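Local coordinates for protein choline kinase (Streptococcus pneumoniae, PDB 4R78) that is a choline kinase with a protein kinase-like fold that probably transfers phosphate from ATP to choline, captured here with AMP in its nucleotide pocket, at residues A[126-131]-A[202-207]; A[135-140]-A[246-251]; A[215-220]-A[269-274]; A[240-245]-A[255-260]. All blocks are in the same frame, centred on the assembly; numbering follows the deposited sequence.

All four contacts lie within the choline/ethanolamine kinase part of the chain. From the N terminus, helix 126-137 enters first: near its start interaction 1 closes a loop of 70 residues onto strand 202-204, and its end goes on to interaction 2. That longer loop, reaching 246-251, crosses interactions 1, 3 and 4. Interaction 3 opens after interaction 1 has closed and joins the loop before helix 223-233 to the middle of helix 257-280. Interaction 4, a short connection between helices 238-248 and 257-280, is nested inside the loop closed by interaction 3. Helices 126-137 and 238-248 bring interactions 1, 2 and 4 into mutual contact, with Phe126 and Ile129 packing on Phe244, while Ile136 touches Trp215 of interaction 3.

Interaction 1 of 4, residues A[126-131]-A[202-207]; sequences FDKIAP and FIESPQ. With AMP (adenosine monophosphate), chain C.
Ile129 reaches from helix 126-137 to the far end of the Phe202 ring on strand 202-204, and the two side chains meet aslant. The branch methyl makes the closest approach, with Ile129 CG2 3.9 Å from Phe202 CZ; Ile129 CG1 lies 4.1 Å from Phe202 CE1, so the fork of the isoleucine, not its tip, meets the ring. CG2 stands anti to the backbone N and CG1 beside that nitrogen (chi1 -65°), which turns both branches to the aromatic side chain.

One helix position back, Lys128 runs out fully extended and crosses the side chain of Glu204 at about a right angle. Their charged ends form only a long salt bridge, 3.9 Å between Lys128 NZ and Glu204 OE1. Each has a stronger partner: the lysine donates to the carbonyl of Gly208, the glutamate pairs with Lys125. On the strand between Phe202 and Glu204, Ile203 faces AMP, placing Ile203 CD1 3.6 Å from C5 of the adenine.

The contact thus joins the helix to the back of the strand that lines the nucleotide pocket. Leu210 of strand 210-212 and Ile122 of helix 119-122 pack beside it, while Phe244 of helix 238-248 covers Ile129.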
# COMPACT_ATOMS: atom_id res chain seq x y z
N PHE A 126 10.35 6.13 15.19
CA PHE A 126 10.25 7.40 14.46
C PHE A 126 11.63 7.87 14.00
O PHE A 126 11.75 8.49 12.93
CB PHE A 126 9.61 8.49 15.33
CG PHE A 126 8.12 8.36 15.50
CD1 PHE A 126 7.44 7.20 15.11
CD2 PHE A 126 7.39 9.39 16.08
CE1 PHE A 126 6.06 7.09 15.28
CE2 PHE A 126 6.01 9.29 16.27
CZ PHE A 126 5.35 8.14 15.86
N ASP A 127 12.66 7.58 14.79
CA ASP A 127 14.03 7.96 14.46
C ASP A 127 14.51 7.35 13.14
O ASP A 127 15.39 7.91 12.47
CB ASP A 127 15.00 7.63 15.61
CG ASP A 127 15.13 6.13 15.87
OD1 ASP A 127 14.15 5.39 15.69
OD2 ASP A 127 16.24 5.70 16.28
N LYS A 128 13.92 6.21 12.77
CA LYS A 128 14.22 5.54 11.49
C LYS A 128 13.17 5.85 10.43
O LYS A 128 13.50 6.02 9.25
CB LYS A 128 14.29 4.02 11.68
CG LYS A 128 15.47 3.51 12.48
CD LYS A 128 15.46 1.99 12.50
CE LYS A 128 16.67 1.42 13.23
NZ LYS A 128 16.66 -0.07 13.20
N ILE A 129 11.90 5.90 10.82
CA ILE A 129 10.81 5.98 9.85
C ILE A 129 10.63 7.37 9.25
O ILE A 129 10.33 7.49 8.06
CB ILE A 129 9.49 5.39 10.40
CG1 ILE A 129 9.68 3.89 10.65
CG2 ILE A 129 8.33 5.59 9.42
CD1 ILE A 129 8.76 3.29 11.66
N ALA A 130 10.83 8.42 10.05
CA ALA A 130 10.75 9.78 9.50
C ALA A 130 11.79 10.01 8.39
O ALA A 130 11.42 10.49 7.32
CB ALA A 130 10.84 10.84 10.60
N PRO A 131 13.07 9.65 8.62
CA PRO A 131 14.05 9.74 7.54
C PRO A 131 13.69 8.90 6.31
O PRO A 131 13.96 9.32 5.18
CB PRO A 131 15.33 9.22 8.19
CG PRO A 131 15.18 9.59 9.61
CD PRO A 131 13.73 9.35 9.91
N PHE A 202 6.50 -2.33 6.88
CA PHE A 202 7.84 -2.14 7.41
C PHE A 202 8.31 -3.45 8.02
O PHE A 202 7.62 -4.02 8.87
CB PHE A 202 7.86 -1.02 8.46
CG PHE A 202 7.59 0.35 7.91
CD1 PHE A 202 8.64 1.17 7.50
CD2 PHE A 202 6.29 0.83 7.81
CE1 PHE A 202 8.40 2.45 6.99
CE2 PHE A 202 6.04 2.11 7.30
CZ PHE A 202 7.09 2.92 6.90
N ILE A 203 9.46 -3.93 7.57
CA ILE A 203 10.02 -5.17 8.09
C ILE A 203 11.49 -4.95 8.46
O ILE A 203 12.20 -4.19 7.80
CB ILE A 203 9.84 -6.38 7.13
CG1 ILE A 203 10.65 -6.20 5.85
CG2 ILE A 203 8.36 -6.63 6.83
CD1 ILE A 203 10.88 -7.50 5.08
N GLU A 204 11.91 -5.60 9.54
CA GLU A 204 13.25 -5.40 10.07
C GLU A 204 14.08 -6.67 9.94
O GLU A 204 13.64 -7.76 10.30
CB GLU A 204 13.16 -4.96 11.54
CG GLU A 204 14.45 -4.38 12.11
CD GLU A 204 14.24 -3.76 13.48
OE1 GLU A 204 13.72 -2.62 13.56
OE2 GLU A 204 14.59 -4.41 14.49
N SER A 205 15.28 -6.51 9.38
CA SER A 205 16.29 -7.56 9.31
C SER A 205 16.75 -7.90 10.73
O SER A 205 16.75 -7.03 11.60
CB SER A 205 17.48 -7.08 8.49
OG SER A 205 18.55 -8.02 8.50
N PRO A 206 17.14 -9.17 10.97
CA PRO A 206 17.72 -9.53 12.28
C PRO A 206 18.97 -8.71 12.63
O PRO A 206 19.33 -8.62 13.80
CB PRO A 206 18.07 -11.01 12.12
CG PRO A 206 18.02 -11.29 10.65
CD PRO A 206 17.00 -10.35 10.10
N GLN A 207 19.61 -8.12 11.62
CA GLN A 207 20.80 -7.27 11.82
C GLN A 207 20.45 -5.79 12.04
O GLN A 207 21.35 -4.96 12.26
CB GLN A 207 21.79 -7.42 10.66
CG GLN A 207 22.62 -8.71 10.72
CD GLN A 207 21.85 -9.92 10.24
OE1 GLN A 207 21.40 -9.98 9.10
NE2 GLN A 207 21.69 -10.90 11.12
P AMP C . 1.88 -7.32 3.82
O1P AMP C . 0.86 -6.59 2.98
O2P AMP C . 1.28 -8.20 4.90
O3P AMP C . 3.03 -6.47 4.27
O5' AMP C . 2.56 -8.37 2.80
C5' AMP C . 3.93 -8.73 2.95
C4' AMP C . 4.14 -9.44 4.28
O4' AMP C . 4.98 -10.58 4.09
C3' AMP C . 4.83 -8.54 5.29
O3' AMP C . 3.89 -8.05 6.26
C2' AMP C . 5.89 -9.40 5.94
O2' AMP C . 5.42 -9.95 7.17
C1' AMP C . 6.12 -10.55 4.97
N9 AMP C . 7.37 -10.33 4.19
C8 AMP C . 7.49 -9.54 3.10
N7 AMP C . 8.76 -9.55 2.62
C5 AMP C . 9.48 -10.37 3.40
C6 AMP C . 10.88 -10.83 3.45
N6 AMP C . 11.77 -10.39 2.52
N1 AMP C . 11.24 -11.68 4.43
C2 AMP C . 10.36 -12.11 5.36
N3 AMP C . 9.06 -11.74 5.37
C4 AMP C . 8.56 -10.88 4.44

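Interaction 2 of 4, residues A[135-140]-A[246-251]; sequences TIHTSA and SHYESD
His137 and Tyr248 are the last helical residues of helices 126-137 and 238-248, with Thr138 and Glu249 the first to leave helical geometry, so both helices end here, running in roughly the same direction, the end of 238-248 lying beside the last turns of 126-137, with the CA of His137 10.3 Å from the CA of Tyr248. The chain turns off differently beyond each: after His137 the Ser139 N still bonds back to Ile136 O at 3.2 Å, whereas Glu249 passes into extended backbone.

Two buried aromatic side chains fill the gap. They cross at about a right angle and join through a short hydrogen bond of 2.7 Å between His137 ND1 and Tyr248 OH, in which either atom could be the donor. The hydroxyl sits at the edge of the imidazole, near its plane. The planes of the rings stand 82° apart and meet rim to rim, so neither ring lies over the face of the other and the polar bond, not stacking, defines the pair. Tyr248 leaves its helix with CG anti to the backbone N (chi1 164°), which carries the phenol across to the histidine although its first bond does not point there. Through its other nitrogen, NE2, His137 is hydrogen-bonded to Asp226 OD2. With both nitrogens engaged, the rotation of the ring is fixed and its buried polar atoms are satisfied.

Helix 223-233 supplies that aspartate and also packs Pro223 and Leu227 against both side chains. From helix 126-137, Gln134 bonds to the carbonyl of Tyr248 and Leu133 packs on its side chain, tying together three helices.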
# COMPACT_ATOMS: atom_id res chain seq x y z
N THR A 135 13.28 10.30 2.58
CA THR A 135 14.04 9.73 1.48
C THR A 135 13.17 9.55 0.23
O THR A 135 13.57 9.93 -0.88
CB THR A 135 14.70 8.39 1.87
OG1 THR A 135 15.73 8.64 2.84
CG2 THR A 135 15.32 7.70 0.67
N ILE A 136 11.98 8.98 0.41
CA ILE A 136 11.12 8.77 -0.75
C ILE A 136 10.56 10.09 -1.29
O ILE A 136 10.60 10.33 -2.49
CB ILE A 136 10.01 7.69 -0.52
CG1 ILE A 136 9.10 7.56 -1.75
CG2 ILE A 136 9.18 7.99 0.71
CD1 ILE A 136 9.81 7.09 -3.01
N HIS A 137 10.09 10.96 -0.40
CA HIS A 137 9.45 12.19 -0.85
C HIS A 137 10.39 13.22 -1.47
O HIS A 137 9.95 14.05 -2.27
CB HIS A 137 8.60 12.82 0.26
CG HIS A 137 7.49 11.93 0.72
ND1 HIS A 137 6.91 12.05 1.96
CD2 HIS A 137 6.88 10.88 0.12
CE1 HIS A 137 5.97 11.13 2.10
NE2 HIS A 137 5.93 10.41 0.99
N THR A 138 11.68 13.13 -1.13
CA THR A 138 12.69 14.03 -1.69
C THR A 138 13.59 13.34 -2.72
O THR A 138 14.65 13.87 -3.09
CB THR A 138 13.59 14.64 -0.59
OG1 THR A 138 14.37 13.61 0.01
CG2 THR A 138 12.75 15.36 0.47
N SER A 139 13.18 12.16 -3.18
CA SER A 139 14.01 11.35 -4.09
C SER A 139 14.23 12.00 -5.46
O SER A 139 15.17 11.64 -6.16
CB SER A 139 13.38 9.97 -4.29
OG SER A 139 12.25 10.05 -5.14
N ALA A 140 13.35 12.95 -5.81
CA ALA A 140 13.30 13.58 -7.13
C ALA A 140 12.99 12.60 -8.26
O ALA A 140 13.07 12.95 -9.44
CB ALA A 140 14.58 14.38 -7.43
N SER A 246 7.16 16.70 13.48
CA SER A 246 8.34 17.46 13.87
C SER A 246 9.63 16.85 13.31
O SER A 246 10.49 17.57 12.81
CB SER A 246 8.43 17.60 15.39
OG SER A 246 9.51 18.44 15.74
N HIS A 247 9.74 15.52 13.39
CA HIS A 247 10.87 14.78 12.83
C HIS A 247 10.91 14.84 11.29
O HIS A 247 11.97 15.00 10.70
CB HIS A 247 10.78 13.30 13.25
CG HIS A 247 11.16 13.04 14.67
ND1 HIS A 247 12.23 12.23 15.01
CD2 HIS A 247 10.62 13.44 15.84
CE1 HIS A 247 12.33 12.16 16.32
NE2 HIS A 247 11.37 12.89 16.85
N TYR A 248 9.74 14.70 10.67
CA TYR A 248 9.65 14.56 9.22
C TYR A 248 9.77 15.88 8.46
O TYR A 248 10.35 15.93 7.37
CB TYR A 248 8.34 13.84 8.85
CG TYR A 248 7.95 13.96 7.39
CD1 TYR A 248 8.41 13.03 6.45
CD2 TYR A 248 7.15 15.01 6.95
CE1 TYR A 248 8.06 13.15 5.11
CE2 TYR A 248 6.79 15.14 5.62
CZ TYR A 248 7.25 14.20 4.70
OH TYR A 248 6.89 14.33 3.38
N GLU A 249 9.19 16.94 9.02
CA GLU A 249 9.15 18.27 8.40
C GLU A 249 10.55 18.78 8.09
O GLU A 249 11.46 18.70 8.93
CB GLU A 249 8.43 19.25 9.33
CG GLU A 249 8.03 20.59 8.70
CD GLU A 249 7.37 21.52 9.71
OE1 GLU A 249 7.54 21.31 10.94
OE2 GLU A 249 6.68 22.47 9.29
N SER A 250 10.72 19.28 6.87
CA SER A 250 11.94 19.98 6.44
C SER A 250 11.53 20.94 5.33
O SER A 250 10.37 20.95 4.92
CB SER A 250 13.00 18.99 5.95
OG SER A 250 12.66 18.43 4.69
N ASP A 251 12.46 21.75 4.83
CA ASP A 251 12.12 22.67 3.75
C ASP A 251 11.59 21.92 2.52
O ASP A 251 10.63 22.36 1.88
CB ASP A 251 13.29 23.55 3.37
CG ASP A 251 12.87 24.74 2.53
OD1 ASP A 251 13.07 24.70 1.30
OD2 ASP A 251 12.30 25.69 3.09

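Interaction 3 of 4, residues A[215-220]-A[269-274]; sequences WEYSSM and TIWSLW
Tyr217 and Trp271 form a T-shaped aromatic pair between a loop of the protein kinase-like fold and helix 257-280. The tyrosine belongs to a type I turn, Trp215 to Ser218, which follows directly on Asp214 of the AMP pocket. Its side chain and that of Trp271 come from opposite directions. The six-membered ring of the indole directs its edge at one face of the phenol, with planes at 86° and centroids 5.2 Å apart. Trp271 CH2 leads, 3.7 Å from Tyr217 CE1, and lies toward the rim of the tyrosine ring, not over its middle.

Trp274, one turn further along the helix, crosses Tyr217 at about a right angle. Its CG is anti to the backbone N (chi1 175°), unlike that of Trp271, and Trp271 CE3 lies over one face of its ring.

The Tyr217 hydroxyl also hydrogen-bonds the sulfonate of a bound MES buffer molecule. This cluster of aromatic rings beside the nucleotide site is consistent with the choline pocket of related kinases, where aromatic side chains enclose the cationic head.

A water closes the polar end: it donates to Tyr217 OH at 2.6 Å and, in the plane of the indole, accepts from Trp274 NE1 at 3.0 Å.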
# COMPACT_ATOMS: atom_id res chain seq x y z
N TRP A 215 5.43 -1.93 -2.78
CA TRP A 215 5.26 -0.68 -3.49
C TRP A 215 4.26 -0.78 -4.65
O TRP A 215 4.30 0.05 -5.56
CB TRP A 215 6.63 -0.19 -3.99
CG TRP A 215 7.56 0.17 -2.88
CD1 TRP A 215 8.22 -0.68 -2.03
CD2 TRP A 215 7.94 1.49 -2.48
NE1 TRP A 215 8.98 0.03 -1.14
CE2 TRP A 215 8.83 1.37 -1.39
CE3 TRP A 215 7.61 2.77 -2.94
CZ2 TRP A 215 9.40 2.48 -0.75
CZ3 TRP A 215 8.17 3.88 -2.31
CH2 TRP A 215 9.06 3.72 -1.23
N GLU A 216 3.36 -1.76 -4.61
CA GLU A 216 2.41 -1.99 -5.71
C GLU A 216 1.53 -0.80 -6.06
O GLU A 216 1.04 -0.71 -7.19
CB GLU A 216 1.53 -3.21 -5.44
CG GLU A 216 2.22 -4.56 -5.65
CD GLU A 216 3.38 -4.79 -4.70
OE1 GLU A 216 3.22 -4.53 -3.49
OE2 GLU A 216 4.46 -5.21 -5.18
N TYR A 217 1.30 0.08 -5.10
CA TYR A 217 0.45 1.25 -5.32
C TYR A 217 1.24 2.52 -5.59
O TYR A 217 0.64 3.58 -5.83
CB TYR A 217 -0.50 1.44 -4.14
CG TYR A 217 -1.45 0.28 -3.95
CD1 TYR A 217 -2.63 0.19 -4.69
CD2 TYR A 217 -1.15 -0.74 -3.06
CE1 TYR A 217 -3.50 -0.89 -4.53
CE2 TYR A 217 -2.01 -1.82 -2.88
CZ TYR A 217 -3.18 -1.88 -3.62
OH TYR A 217 -4.03 -2.95 -3.45
N SER A 218 2.57 2.42 -5.58
CA SER A 218 3.42 3.61 -5.67
C SER A 218 3.11 4.45 -6.91
O SER A 218 2.85 3.93 -8.00
CB SER A 218 4.91 3.26 -5.59
OG SER A 218 5.39 2.63 -6.78
N SER A 219 3.14 5.77 -6.72
CA SER A 219 2.64 6.69 -7.72
C SER A 219 3.07 8.10 -7.34
O SER A 219 3.45 8.36 -6.20
CB SER A 219 1.11 6.62 -7.76
OG SER A 219 0.59 7.35 -8.85
N MET A 220 3.00 9.01 -8.31
CA MET A 220 3.18 10.43 -8.02
C MET A 220 1.92 10.96 -7.35
O MET A 220 0.81 10.77 -7.86
CB MET A 220 3.50 11.22 -9.29
CG MET A 220 4.74 10.72 -10.03
SD MET A 220 6.24 10.81 -9.04
CE MET A 220 6.61 12.56 -9.17
N THR A 269 -12.52 6.01 2.34
CA THR A 269 -13.49 5.82 1.27
C THR A 269 -12.97 4.80 0.26
O THR A 269 -13.64 3.80 -0.02
CB THR A 269 -13.83 7.15 0.56
OG1 THR A 269 -14.31 8.09 1.53
CG2 THR A 269 -14.90 6.94 -0.49
N ILE A 270 -11.78 5.05 -0.26
CA ILE A 270 -11.17 4.18 -1.27
C ILE A 270 -10.99 2.74 -0.77
O ILE A 270 -11.40 1.80 -1.45
CB ILE A 270 -9.85 4.78 -1.80
CG1 ILE A 270 -10.17 5.99 -2.68
CG2 ILE A 270 -9.04 3.73 -2.58
CD1 ILE A 270 -9.01 6.93 -2.92
N TRP A 271 -10.40 2.57 0.40
CA TRP A 271 -10.17 1.22 0.91
C TRP A 271 -11.45 0.49 1.33
O TRP A 271 -11.50 -0.74 1.32
CB TRP A 271 -9.08 1.19 2.00
CG TRP A 271 -7.73 1.68 1.51
CD1 TRP A 271 -7.01 2.74 2.00
CD2 TRP A 271 -6.95 1.14 0.43
NE1 TRP A 271 -5.84 2.89 1.30
CE2 TRP A 271 -5.77 1.92 0.33
CE3 TRP A 271 -7.13 0.08 -0.47
CZ2 TRP A 271 -4.78 1.67 -0.62
CZ3 TRP A 271 -6.14 -0.17 -1.42
CH2 TRP A 271 -4.98 0.63 -1.49
N SER A 272 -12.50 1.24 1.68
CA SER A 272 -13.80 0.61 1.92
C SER A 272 -14.38 0.03 0.62
O SER A 272 -15.01 -1.02 0.63
CB SER A 272 -14.80 1.56 2.60
OG SER A 272 -15.39 2.48 1.69
N LEU A 273 -14.12 0.71 -0.50
CA LEU A 273 -14.60 0.24 -1.81
C LEU A 273 -13.76 -0.94 -2.30
O LEU A 273 -14.29 -1.93 -2.82
CB LEU A 273 -14.64 1.37 -2.84
CG LEU A 273 -15.65 2.50 -2.57
CD1 LEU A 273 -15.39 3.70 -3.47
CD2 LEU A 273 -17.10 2.03 -2.72
N TRP A 274 -12.45 -0.84 -2.09
CA TRP A 274 -11.53 -1.97 -2.29
C TRP A 274 -12.03 -3.23 -1.58
O TRP A 274 -11.99 -4.33 -2.15
CB TRP A 274 -10.14 -1.57 -1.80
CG TRP A 274 -9.08 -2.65 -1.80
CD1 TRP A 274 -8.20 -2.94 -2.82
CD2 TRP A 274 -8.77 -3.55 -0.73
NE1 TRP A 274 -7.37 -3.97 -2.44
CE2 TRP A 274 -7.70 -4.37 -1.17
CE3 TRP A 274 -9.29 -3.75 0.55
CZ2 TRP A 274 -7.15 -5.38 -0.37
CZ3 TRP A 274 -8.75 -4.75 1.35
CH2 TRP A 274 -7.68 -5.55 0.89
O HOH W 1 -5.39 -4.93 -4.45

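Interaction 4 of 4, residues A[240-245]-A[255-260]; sequences EEETFL and VSHEKI
Leu245 of helix 238-248 pushes its two methyls into the start of the next helix, and this is the tight part of the contact. Leu245 CD2 meets Val255 CG1 at 3.8 Å and Ile260 CD1 at 4.0 Å, so it bridges the residue before the N-cap and one in the first turn of the helix. The other methyl, Leu245 CD1, turns to the imidazole and lies 3.5 Å from His257 NE2, approaching the ring obliquely. Leu227 and Phe231 of helix 223-233 continue this apolar packing around the leucine.

The outer side is polar and exposed. One turn back on the same helix, Glu242 bends its chain at chi2 (-53°), which brings the carboxylate round to the histidine. His257 NE2 donates to Glu242 OE2 over 3.0 Å with an N-H...O angle of 148°. The oxygen accepts the bond with its syn lone pair and lies in the ring plane, though carboxylate and imidazole are twisted 30° against each other. A single bond at the solvent rim thus faces several apolar contacts beneath. Next to the histidine in the chain, Ser256 OG accepts from Lys259 N at 3.2 Å.

Together these features describe a helix-loop-helix connection: a leucine seated against the following helix, a His-carboxylate bond across the outside, and a serine N-cap starting helix 257-280.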
# COMPACT_ATOMS: atom_id res chain seq x y z
N GLU A 240 1.55 11.52 18.88
CA GLU A 240 2.37 10.78 17.93
C GLU A 240 2.42 11.46 16.56
O GLU A 240 3.48 11.51 15.94
CB GLU A 240 1.90 9.33 17.82
CG GLU A 240 2.28 8.52 19.06
CD GLU A 240 1.36 7.34 19.33
OE1 GLU A 240 0.40 7.10 18.57
OE2 GLU A 240 1.61 6.65 20.33
N GLU A 241 1.28 11.99 16.11
CA GLU A 241 1.25 12.77 14.87
C GLU A 241 2.16 13.99 14.94
O GLU A 241 2.98 14.21 14.06
CB GLU A 241 -0.17 13.18 14.50
CG GLU A 241 -1.05 12.00 14.10
CD GLU A 241 -2.36 12.41 13.44
OE1 GLU A 241 -2.67 13.62 13.37
OE2 GLU A 241 -3.08 11.50 12.99
N GLU A 242 2.03 14.77 16.01
CA GLU A 242 2.83 15.99 16.18
C GLU A 242 4.32 15.69 16.27
O GLU A 242 5.14 16.38 15.65
CB GLU A 242 2.35 16.79 17.40
CG GLU A 242 0.99 17.44 17.19
CD GLU A 242 0.93 18.28 15.91
OE1 GLU A 242 1.55 19.36 15.88
OE2 GLU A 242 0.26 17.85 14.95
N THR A 243 4.68 14.65 17.03
CA THR A 243 6.07 14.25 17.18
C THR A 243 6.64 13.76 15.85
O THR A 243 7.73 14.15 15.47
CB THR A 243 6.24 13.19 18.30
OG1 THR A 243 5.76 13.73 19.54
CG2 THR A 243 7.70 12.78 18.46
N PHE A 244 5.88 12.93 15.14
CA PHE A 244 6.35 12.44 13.85
C PHE A 244 6.53 13.58 12.85
O PHE A 244 7.54 13.63 12.15
CB PHE A 244 5.43 11.37 13.26
CG PHE A 244 6.03 10.67 12.08
CD1 PHE A 244 6.77 9.50 12.26
CD2 PHE A 244 5.90 11.19 10.79
CE1 PHE A 244 7.36 8.86 11.17
CE2 PHE A 244 6.49 10.55 9.70
CZ PHE A 244 7.22 9.39 9.89
N LEU A 245 5.57 14.49 12.79
CA LEU A 245 5.65 15.63 11.88
C LEU A 245 6.86 16.50 12.19
O LEU A 245 7.53 16.98 11.28
CB LEU A 245 4.36 16.45 11.90
CG LEU A 245 3.11 15.76 11.33
CD1 LEU A 245 1.86 16.59 11.57
CD2 LEU A 245 3.27 15.44 9.85
N VAL A 255 4.73 20.40 5.66
CA VAL A 255 3.58 19.70 6.24
C VAL A 255 2.32 20.55 6.16
O VAL A 255 2.35 21.76 6.42
CB VAL A 255 3.87 19.33 7.72
CG1 VAL A 255 2.60 18.88 8.45
CG2 VAL A 255 4.95 18.25 7.80
N SER A 256 1.21 19.91 5.78
CA SER A 256 -0.12 20.53 5.80
C SER A 256 -1.07 19.64 6.59
O SER A 256 -1.42 18.55 6.14
CB SER A 256 -0.64 20.72 4.38
OG SER A 256 -2.03 21.03 4.38
N HIS A 257 -1.49 20.11 7.76
CA HIS A 257 -2.42 19.36 8.61
C HIS A 257 -3.77 19.15 7.93
O HIS A 257 -4.37 18.09 8.07
CB HIS A 257 -2.62 20.06 9.96
CG HIS A 257 -1.44 19.93 10.88
ND1 HIS A 257 -0.31 20.71 10.75
CD2 HIS A 257 -1.23 19.12 11.94
CE1 HIS A 257 0.55 20.38 11.70
NE2 HIS A 257 0.02 19.42 12.44
N GLU A 258 -4.24 20.16 7.19
CA GLU A 258 -5.53 20.04 6.51
C GLU A 258 -5.51 18.98 5.42
O GLU A 258 -6.47 18.21 5.29
CB GLU A 258 -6.01 21.39 5.95
CG GLU A 258 -7.46 21.32 5.45
CD GLU A 258 -8.00 22.63 4.92
OE1 GLU A 258 -7.30 23.66 4.97
OE2 GLU A 258 -9.16 22.62 4.46
N LYS A 259 -4.43 18.93 4.65
CA LYS A 259 -4.29 17.90 3.61
C LYS A 259 -4.30 16.51 4.23
O LYS A 259 -4.93 15.60 3.70
CB LYS A 259 -3.03 18.11 2.77
CG LYS A 259 -3.14 19.18 1.70
CD LYS A 259 -1.82 19.28 0.96
CE LYS A 259 -1.91 20.22 -0.22
NZ LYS A 259 -0.55 20.38 -0.83
N ILE A 260 -3.59 16.34 5.34
CA ILE A 260 -3.59 15.07 6.05
C ILE A 260 -5.02 14.66 6.42
O ILE A 260 -5.42 13.52 6.17
CB ILE A 260 -2.67 15.10 7.30
CG1 ILE A 260 -1.20 15.22 6.86
CG2 ILE A 260 -2.86 13.85 8.17
CD1 ILE A 260 -0.24 15.56 7.98